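Local structure of alpha-glucosidase (Bacteroides thetaiotaomicron, 5XFM) at residues C492-R497 with T510-Q515. The protein probably hydrolyses beta-L-arabinopyranosides and alpha-galactosides, as a calcium-binding bifunctional member of glycoside hydrolase family 97. The protein carries 1 engineered substitution. Numbering follows the deposited sequence.
Sequences CLLNKR and TTDVFQ. Engineered in segment 492-497: L493 (natural residue Phe).
Q515, in the first turn of helix 512-521, reaches across to segment 492-497 and joins the two segments through its side-chain amide. L493 N donates to Q515 OE1 at 2.7 Å. The N-H...O angle is 151°, and the donor stands well above the carbonyl plane. The same oxygen lies 3.2 Å from C492 CA. At the other end of the amide, NE2 donates to T510 OG1 at 2.8 Å, nearly in the amide plane, and also to E470. Bonded at both ends, the amide is held against rotation. Glutamine suits this place because one group both accepts from a loop N-H and donates to a threonine and a glutamate, and its chain, bent at chi2 (-65°), turns the amide back onto T510. A leucine at this position would probably leave the buried L493 N-H without its acceptor and T510 and E470 without their amide donor. D512, whose CB lies 4.4 Å from L494 CD2, spends its charge outside the contact, OD1 forming a salt bridge with R508 NH1.

Van der Waals contacts are looser. L494 and Q515 run past each other in opposite directions; L494 CG lies beside its own backbone N, which leaves the CD2 methyl against Q515 CB at 4.0 Å. The slim C492 fits beside the helix backbone, its SG alongside the Q515 carbonyl, 4.0 Å from O. L493 is engineered, replacing phenylalanine.

The helix is capped at its start by T511, whose OG1 accepts from F514 N at 3.2 Å, a role well matched to a short hydroxyl side chain.

This buried contact lies in the glycoside hydrolase 97 catalytic region, which has a TIM-barrel fold. Helix 541-549 packs on C492, L494 and D512, helix 300-304 meets L493, and helix 470-474 lies against F514.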
loop_
_atom_site.group_PDB
_atom_site.type_symbol
_atom_site.label_atom_id
_atom_site.label_comp_id
_atom_site.label_asym_id
_atom_site.label_seq_id
_atom_site.Cartn_x
_atom_site.Cartn_y
_atom_site.Cartn_z
ATOM N N CYS A 492 4.196 3.462 -15.966
ATOM C CA CYS A 492 3.942 3.732 -17.381
ATOM C C CYS A 492 5.057 4.563 -17.997
ATOM O O CYS A 492 4.905 5.765 -18.223
ATOM C CB CYS A 492 2.598 4.422 -17.608
ATOM S SG CYS A 492 2.102 4.398 -19.353
ATOM N N LEU A 493 6.183 3.909 -18.245
ATOM C CA LEU A 493 7.288 4.520 -18.965
ATOM C C LEU A 493 7.181 4.134 -20.430
ATOM O O LEU A 493 7.362 2.970 -20.786
ATOM C CB LEU A 493 8.635 4.075 -18.387
ATOM C CG LEU A 493 9.024 4.686 -17.040
ATOM C CD1 LEU A 493 9.623 3.642 -16.119
ATOM C CD2 LEU A 493 9.998 5.829 -17.247
ATOM N N LEU A 494 6.878 5.106 -21.281
ATOM C CA LEU A 494 6.717 4.816 -22.695
ATOM C C LEU A 494 7.999 5.155 -23.453
ATOM O O LEU A 494 8.181 4.737 -24.592
ATOM C CB LEU A 494 5.509 5.562 -23.260
ATOM C CG LEU A 494 4.182 5.006 -22.730
ATOM C CD1 LEU A 494 2.985 5.732 -23.316
ATOM C CD2 LEU A 494 4.089 3.519 -23.039
ATOM N N ASN A 495 8.893 5.893 -22.798
ATOM C CA ASN A 495 10.276 6.025 -23.251
ATOM C C ASN A 495 10.963 4.660 -23.348
ATOM O O ASN A 495 10.698 3.773 -22.539
ATOM C CB ASN A 495 11.059 6.933 -22.299
ATOM C CG ASN A 495 11.085 8.382 -22.751
ATOM O OD1 ASN A 495 10.208 8.838 -23.485
ATOM N ND2 ASN A 495 12.073 9.125 -22.276
ATOM N N LYS A 496 11.840 4.490 -24.333
ATOM C CA LYS A 496 12.619 3.259 -24.439
ATOM C C LYS A 496 13.917 3.392 -23.673
ATOM O O LYS A 496 14.468 2.410 -23.174
ATOM C CB LYS A 496 12.921 2.909 -25.890
ATOM C CG LYS A 496 11.721 2.563 -26.735
ATOM C CD LYS A 496 12.115 2.540 -28.201
ATOM C CE LYS A 496 10.918 2.303 -29.095
ATOM N NZ LYS A 496 10.523 0.866 -29.047
ATOM N N ARG A 497 14.415 4.619 -23.599
ATOM C CA ARG A 497 15.620 4.890 -22.844
ATOM C C ARG A 497 15.312 5.920 -21.770
ATOM O O ARG A 497 14.748 6.985 -22.054
ATOM C CB ARG A 497 16.740 5.373 -23.766
ATOM C CG ARG A 497 17.154 4.343 -24.806
ATOM C CD ARG A 497 17.716 3.087 -24.156
ATOM N NE ARG A 497 18.916 3.362 -23.369
ATOM C CZ ARG A 497 20.137 3.462 -23.885
ATOM N NH1 ARG A 497 20.318 3.321 -25.194
ATOM N NH2 ARG A 497 21.176 3.705 -23.095
ATOM N N THR A 510 10.422 -4.095 -20.812
ATOM C CA THR A 510 9.037 -4.489 -21.027
ATOM C C THR A 510 8.418 -3.750 -22.210
ATOM O O THR A 510 8.959 -2.755 -22.682
ATOM C CB THR A 510 8.192 -4.220 -19.774
ATOM O OG1 THR A 510 8.420 -2.876 -19.335
ATOM C CG2 THR A 510 8.573 -5.179 -18.658
ATOM N N THR A 511 7.281 -4.246 -22.684
ATOM C CA THR A 511 6.625 -3.671 -23.856
ATOM C C THR A 511 5.696 -2.502 -23.525
ATOM O O THR A 511 5.351 -2.269 -22.362
ATOM C CB THR A 511 5.832 -4.740 -24.610
ATOM O OG1 THR A 511 4.753 -5.207 -23.787
ATOM C CG2 THR A 511 6.737 -5.907 -24.957
ATOM N N ASP A 512 5.293 -1.770 -24.559
ATOM C CA ASP A 512 4.384 -0.649 -24.383
ATOM C C ASP A 512 3.062 -1.119 -23.792
ATOM O O ASP A 512 2.518 -0.486 -22.886
ATOM C CB ASP A 512 4.136 0.069 -25.712
ATOM C CG ASP A 512 5.387 0.712 -26.277
ATOM O OD1 ASP A 512 6.436 0.662 -25.604
ATOM O OD2 ASP A 512 5.318 1.278 -27.391
ATOM N N VAL A 513 2.556 -2.241 -24.289
ATOM C CA VAL A 513 1.271 -2.745 -23.821
ATOM C C VAL A 513 1.393 -3.215 -22.369
ATOM O O VAL A 513 0.460 -3.052 -21.584
ATOM C CB VAL A 513 0.742 -3.883 -24.720
ATOM C CG1 VAL A 513 -0.545 -4.448 -24.154
ATOM C CG2 VAL A 513 0.472 -3.351 -26.117
ATOM N N PHE A 514 2.550 -3.767 -22.010
ATOM C CA PHE A 514 2.872 -4.033 -20.606
ATOM C C PHE A 514 2.663 -2.771 -19.767
ATOM O O PHE A 514 1.990 -2.793 -18.735
ATOM C CB PHE A 514 4.315 -4.534 -20.463
ATOM C CG PHE A 514 4.740 -4.795 -19.037
ATOM C CD1 PHE A 514 5.119 -3.750 -18.199
ATOM C CD2 PHE A 514 4.791 -6.091 -18.542
ATOM C CE1 PHE A 514 5.505 -3.989 -16.895
ATOM C CE2 PHE A 514 5.184 -6.338 -17.234
ATOM C CZ PHE A 514 5.539 -5.286 -16.410
ATOM N N GLN A 515 3.270 -1.678 -20.212
ATOM C CA GLN A 515 3.179 -0.401 -19.514
ATOM C C GLN A 515 1.753 0.106 -19.384
ATOM O O GLN A 515 1.381 0.640 -18.341
ATOM C CB GLN A 515 4.046 0.655 -20.212
ATOM C CG GLN A 515 5.524 0.326 -20.206
ATOM C CD GLN A 515 6.082 0.326 -18.789
ATOM O OE1 GLN A 515 5.807 1.234 -18.003
ATOM N NE2 GLN A 515 6.871 -0.690 -18.462
#